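Local coordinates for GH127 beta-L-arabinofuranoside (Geobacillus stearothermophilus, PDB 4QK0), which probably hydrolyses beta-L-arabinofuranosides, releasing L-arabinose, as a family 127 glycoside hydrolase, at residues I55-E64 with V105-Q113. Numbering follows the deposited sequence.
Sequences IENFRIAAGE and VIELLGRAQ
Phe58 and Leu109 meet in the buried middle of this contact, a worked example of two helices joined by apolar carbons inside and a salt bridge outside. Methyl CD2 of Leu109 lies over one face of the Phe58 ring, 3.4 Å from its centroid and 16° off the ring normal, a CH-pi contact. With CG turned anti to its carbonyl carbon (chi1 -75°), Phe58 places its ring against Leu109, while Ala112 CB sits at the ring edge, 4.0 Å from CD1. Leu108 reaches between Phe58 and Ala62, its CD2 3.9 Å from Phe58 CB and its CD1 equally far from Ala62 CB. Were Phe58 an alanine, Leu109 CD2 would probably lose the aromatic face it rests on and a gap open towards Val79 of helix 76-92, which the Phe58 side chain also touches. Small side chains let the C-terminal ends close in tightly: the CA atoms of Ala62 and Ala112 are 3.9 Å apart, those of Ile55 and Val105 8.0 Å. The solvent side is polar instead. Beyond the Schellman motif at Gly63, exposed Glu64 grips Arg111 through two bonds, OE1 to NH2 (3.0 Å) and OE2 to NE, carboxylate and guanidinium nearly coplanar. Segments 55-61 and 105-112, of helices 54-61 and 96-112, run at 43° to one another among peripheral helices of the GH127 catalytic domain, whose six-hairpin clan is typified by the (alpha/alpha)6 barrel.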
ATOM      1  N   ILE A  55      -6.960 -35.835  -8.241  1.00 30.12           N
ATOM      2  CA  ILE A  55      -7.090 -37.109  -8.962  1.00 33.14           C
ATOM      3  C   ILE A  55      -8.370 -37.812  -8.486  1.00 36.64           C
ATOM      4  O   ILE A  55      -9.150 -38.337  -9.289  1.00 37.24           O
ATOM      5  CB  ILE A  55      -5.880 -38.002  -8.732  1.00 34.71           C
ATOM      6  CG1 ILE A  55      -4.592 -37.357  -9.251  1.00 34.50           C
ATOM      7  CG2 ILE A  55      -6.069 -39.383  -9.363  1.00 41.07           C
ATOM      8  CD1 ILE A  55      -4.541 -37.177 -10.746  1.00 36.86           C
ATOM      9  N   GLU A  56      -8.583 -37.774  -7.179  1.00 35.35           N
ATOM     10  CA  GLU A  56      -9.729 -38.381  -6.569  1.00 35.47           C
ATOM     11  C   GLU A  56     -11.015 -37.877  -7.205  1.00 30.47           C
ATOM     12  O   GLU A  56     -11.950 -38.643  -7.465  1.00 29.62           O
ATOM     13  CB  GLU A  56      -9.692 -38.151  -5.034  1.00 37.12           C
ATOM     14  CG  GLU A  56     -10.707 -38.938  -4.228  1.00 42.51           C
ATOM     15  CD  GLU A  56     -10.636 -40.440  -4.469  1.00 44.85           C
ATOM     16  OE1 GLU A  56      -9.609 -40.950  -5.010  1.00 51.98           O
ATOM     17  OE2 GLU A  56     -11.636 -41.111  -4.125  1.00 46.62           O
ATOM     18  N   ASN A  57     -11.110 -36.577  -7.432  1.00 33.21           N
ATOM     19  CA  ASN A  57     -12.310 -36.024  -8.064  1.00 30.27           C
ATOM     20  C   ASN A  57     -12.603 -36.750  -9.423  1.00 27.64           C
ATOM     21  O   ASN A  57     -13.730 -36.904  -9.774  1.00 27.07           O
ATOM     22  CB  ASN A  57     -12.174 -34.525  -8.312  1.00 32.04           C
ATOM     23  CG  ASN A  57     -12.267 -33.677  -7.030  1.00 36.29           C
ATOM     24  OD1 ASN A  57     -12.856 -34.069  -6.033  1.00 33.92           O
ATOM     25  ND2 ASN A  57     -11.723 -32.469  -7.108  1.00 36.88           N
ATOM     26  N   PHE A  58     -11.581 -37.095 -10.194  1.00 25.94           N
ATOM     27  CA  PHE A  58     -11.799 -37.782 -11.486  1.00 29.69           C
ATOM     28  C   PHE A  58     -12.203 -39.229 -11.272  1.00 30.99           C
ATOM     29  O   PHE A  58     -13.048 -39.754 -11.989  1.00 29.46           O
ATOM     30  CB  PHE A  58     -10.560 -37.761 -12.367  1.00 27.87           C
ATOM     31  CG  PHE A  58     -10.304 -36.439 -13.005  1.00 29.37           C
ATOM     32  CD1 PHE A  58     -11.064 -36.008 -14.084  1.00 30.37           C
ATOM     33  CD2 PHE A  58      -9.301 -35.613 -12.520  1.00 31.02           C
ATOM     34  CE1 PHE A  58     -10.843 -34.771 -14.662  1.00 33.03           C
ATOM     35  CE2 PHE A  58      -9.063 -34.391 -13.101  1.00 32.09           C
ATOM     36  CZ  PHE A  58      -9.839 -33.954 -14.152  1.00 31.47           C
ATOM     37  N   ARG A  59     -11.627 -39.861 -10.250  1.00 31.77           N
ATOM     38  CA  ARG A  59     -12.089 -41.166  -9.851  1.00 33.12           C
ATOM     39  C   ARG A  59     -13.563 -41.168  -9.547  1.00 30.01           C
ATOM     40  O   ARG A  59     -14.303 -42.050 -10.020  1.00 27.87           O
ATOM     41  CB  ARG A  59     -11.356 -41.643  -8.618  1.00 37.39           C
ATOM     42  CG  ARG A  59     -10.023 -42.220  -8.946  1.00 42.56           C
ATOM     43  CD  ARG A  59      -9.611 -43.260  -7.929  1.00 46.07           C
ATOM     44  NE  ARG A  59      -8.210 -43.448  -8.151  1.00 52.72           N
ATOM     45  CZ  ARG A  59      -7.256 -42.729  -7.572  1.00 56.33           C
ATOM     46  NH1 ARG A  59      -7.547 -41.804  -6.656  1.00 55.46           N
ATOM     47  NH2 ARG A  59      -6.002 -42.965  -7.912  1.00 53.38           N
ATOM     48  N   ILE A  60     -13.992 -40.234  -8.696  1.00 27.11           N
ATOM     49  CA  ILE A  60     -15.392 -40.189  -8.319  1.00 27.29           C
ATOM     50  C   ILE A  60     -16.206 -39.990  -9.570  1.00 25.06           C
ATOM     51  O   ILE A  60     -17.210 -40.664  -9.812  1.00 23.65           O
ATOM     52  CB  ILE A  60     -15.639 -39.092  -7.284  1.00 29.21           C
ATOM     53  CG1 ILE A  60     -14.862 -39.427  -5.984  1.00 29.91           C
ATOM     54  CG2 ILE A  60     -17.118 -38.954  -7.002  1.00 28.51           C
ATOM     55  CD1 ILE A  60     -14.780 -38.279  -4.986  1.00 31.60           C
ATOM     56  N   ALA A  61     -15.760 -39.073 -10.405  1.00 28.00           N
ATOM     57  CA  ALA A  61     -16.526 -38.745 -11.606  1.00 29.69           C
ATOM     58  C   ALA A  61     -16.609 -39.937 -12.554  1.00 27.49           C
ATOM     59  O   ALA A  61     -17.537 -40.031 -13.304  1.00 27.36           O
ATOM     60  CB  ALA A  61     -15.911 -37.530 -12.317  1.00 32.46           C
ATOM     61  N   ALA A  62     -15.597 -40.795 -12.559  1.00 26.79           N
ATOM     62  CA  ALA A  62     -15.596 -41.963 -13.443  1.00 28.81           C
ATOM     63  C   ALA A  62     -16.388 -43.085 -12.819  1.00 30.25           C
ATOM     64  O   ALA A  62     -16.504 -44.144 -13.388  1.00 30.12           O
ATOM     65  CB  ALA A  62     -14.193 -42.430 -13.688  1.00 30.91           C
ATOM     66  N   GLY A  63     -16.950 -42.848 -11.641  1.00 32.15           N
ATOM     67  CA  GLY A  63     -17.689 -43.896 -10.925  1.00 35.42           C
ATOM     68  C   GLY A  63     -16.809 -44.986 -10.333  1.00 37.63           C
ATOM     69  O   GLY A  63     -17.262 -46.098 -10.160  1.00 40.01           O
ATOM     70  N   GLU A  64     -15.565 -44.660 -10.015  1.00 37.09           N
ATOM     71  CA  GLU A  64     -14.620 -45.624  -9.484  1.00 37.30           C
ATOM     72  C   GLU A  64     -14.289 -45.325  -8.038  1.00 36.19           C
ATOM     73  O   GLU A  64     -13.470 -45.971  -7.447  1.00 37.36           O
ATOM     74  CB  GLU A  64     -13.346 -45.611 -10.325  1.00 41.33           C
ATOM     75  CG  GLU A  64     -13.600 -46.236 -11.681  1.00 51.28           C
ATOM     76  CD  GLU A  64     -12.540 -45.926 -12.717  1.00 54.06           C
ATOM     77  OE1 GLU A  64     -11.370 -45.667 -12.330  1.00 51.04           O
ATOM     78  OE2 GLU A  64     -12.898 -45.940 -13.924  1.00 54.52           O
ATOM     79  N   VAL A 105      -3.523 -41.805 -15.925  1.00 26.19           N
ATOM     80  CA  VAL A 105      -4.317 -40.629 -15.638  1.00 24.77           C
ATOM     81  C   VAL A 105      -5.164 -40.333 -16.843  1.00 22.50           C
ATOM     82  O   VAL A 105      -6.345 -40.049 -16.734  1.00 21.62           O
ATOM     83  CB  VAL A 105      -3.421 -39.400 -15.326  1.00 28.41           C
ATOM     84  CG1 VAL A 105      -4.229 -38.109 -15.269  1.00 28.25           C
ATOM     85  CG2 VAL A 105      -2.664 -39.616 -14.025  1.00 29.82           C
ATOM     86  N   ILE A 106      -4.568 -40.441 -18.015  1.00 24.47           N
ATOM     87  CA  ILE A 106      -5.279 -40.147 -19.244  1.00 26.01           C
ATOM     88  C   ILE A 106      -6.461 -41.069 -19.429  1.00 28.21           C
ATOM     89  O   ILE A 106      -7.551 -40.627 -19.831  1.00 29.76           O
ATOM     90  CB  ILE A 106      -4.306 -40.195 -20.443  1.00 28.50           C
ATOM     91  CG1 ILE A 106      -3.396 -38.981 -20.417  1.00 28.47           C
ATOM     92  CG2 ILE A 106      -5.060 -40.219 -21.759  1.00 30.57           C
ATOM     93  CD1 ILE A 106      -2.156 -39.084 -21.277  1.00 29.26           C
ATOM     94  N   GLU A 107      -6.285 -42.358 -19.121  1.00 28.38           N
ATOM     95  CA  GLU A 107      -7.410 -43.313 -19.293  1.00 30.74           C
ATOM     96  C   GLU A 107      -8.503 -43.013 -18.295  1.00 30.88           C
ATOM     97  O   GLU A 107      -9.686 -43.118 -18.599  1.00 31.32           O
ATOM     98  CB  GLU A 107      -6.929 -44.765 -19.186  1.00 36.52           C
ATOM     99  CG  GLU A 107      -6.053 -45.274 -20.370  1.00 42.50           C
ATOM    100  CD  GLU A 107      -6.706 -45.162 -21.767  1.00 49.18           C
ATOM    101  OE1 GLU A 107      -7.958 -45.271 -21.888  1.00 66.31           O
ATOM    102  OE2 GLU A 107      -5.984 -44.991 -22.774  1.00 57.33           O
ATOM    103  N   LEU A 108      -8.090 -42.581 -17.105  1.00 32.95           N
ATOM    104  CA  LEU A 108      -9.032 -42.118 -16.095  1.00 33.94           C
ATOM    105  C   LEU A 108      -9.813 -40.904 -16.563  1.00 28.43           C
ATOM    106  O   LEU A 108     -11.039 -40.856 -16.460  1.00 29.80           O
ATOM    107  CB  LEU A 108      -8.308 -41.817 -14.795  1.00 36.07           C
ATOM    108  CG  LEU A 108      -9.149 -41.188 -13.694  1.00 37.13           C
ATOM    109  CD1 LEU A 108     -10.313 -42.063 -13.311  1.00 40.48           C
ATOM    110  CD2 LEU A 108      -8.260 -40.950 -12.474  1.00 39.30           C
ATOM    111  N   LEU A 109      -9.135 -39.930 -17.124  1.00 26.75           N
ATOM    112  CA  LEU A 109      -9.876 -38.819 -17.718  1.00 29.52           C
ATOM    113  C   LEU A 109     -10.892 -39.324 -18.737  1.00 28.48           C
ATOM    114  O   LEU A 109     -12.044 -38.876 -18.733  1.00 27.80           O
ATOM    115  CB  LEU A 109      -8.940 -37.828 -18.407  1.00 29.42           C
ATOM    116  CG  LEU A 109      -7.898 -37.173 -17.515  1.00 30.66           C
ATOM    117  CD1 LEU A 109      -7.035 -36.207 -18.312  1.00 31.04           C
ATOM    118  CD2 LEU A 109      -8.531 -36.426 -16.361  1.00 34.37           C
ATOM    119  N   GLY A 110     -10.445 -40.224 -19.632  1.00 29.29           N
ATOM    120  CA  GLY A 110     -11.341 -40.821 -20.643  1.00 29.86           C
ATOM    121  C   GLY A 110     -12.553 -41.501 -20.021  1.00 29.53           C
ATOM    122  O   GLY A 110     -13.667 -41.370 -20.532  1.00 32.07           O
ATOM    123  N   ARG A 111     -12.386 -42.139 -18.859  1.00 30.14           N
ATOM    124  CA  ARG A 111     -13.579 -42.721 -18.160  1.00 31.17           C
ATOM    125  C   ARG A 111     -14.415 -41.703 -17.424  1.00 29.70           C
ATOM    126  O   ARG A 111     -15.570 -41.936 -17.215  1.00 26.64           O
ATOM    127  CB  ARG A 111     -13.150 -43.857 -17.212  1.00 34.38           C
ATOM    128  CG  ARG A 111     -12.419 -44.993 -17.960  1.00 34.13           C
ATOM    129  CD  ARG A 111     -12.158 -46.223 -17.075  1.00 37.88           C
ATOM    130  NE  ARG A 111     -11.362 -45.970 -15.857  1.00 36.47           N
ATOM    131  CZ  ARG A 111     -10.027 -45.908 -15.802  1.00 39.73           C
ATOM    132  NH1 ARG A 111      -9.290 -46.075 -16.887  1.00 45.39           N
ATOM    133  NH2 ARG A 111      -9.417 -45.647 -14.662  1.00 37.73           N
ATOM    134  N   ALA A 112     -13.850 -40.556 -17.005  1.00 32.64           N
ATOM    135  CA  ALA A 112     -14.683 -39.515 -16.343  1.00 28.06           C
ATOM    136  C   ALA A 112     -15.453 -38.708 -17.360  1.00 30.31           C
ATOM    137  O   ALA A 112     -16.384 -37.978 -17.028  1.00 29.97           O
ATOM    138  CB  ALA A 112     -13.797 -38.584 -15.532  1.00 31.18           C
ATOM    139  N   GLN A 113     -15.031 -38.754 -18.619  1.00 33.14           N
ATOM    140  CA  GLN A 113     -15.683 -37.924 -19.666  1.00 30.73           C
ATOM    141  C   GLN A 113     -17.140 -38.367 -19.953  1.00 31.15           C
ATOM    142  O   GLN A 113     -17.430 -39.566 -20.083  1.00 30.30           O
ATOM    143  CB  GLN A 113     -14.893 -37.995 -20.978  1.00 31.38           C
ATOM    144  CG  GLN A 113     -15.415 -37.042 -22.047  1.00 31.90           C
ATOM    145  CD  GLN A 113     -14.499 -36.982 -23.242  1.00 30.67           C
ATOM    146  OE1 GLN A 113     -13.890 -37.966 -23.565  1.00 30.99           O
ATOM    147  NE2 GLN A 113     -14.329 -35.794 -23.844  1.00 34.23           N
TER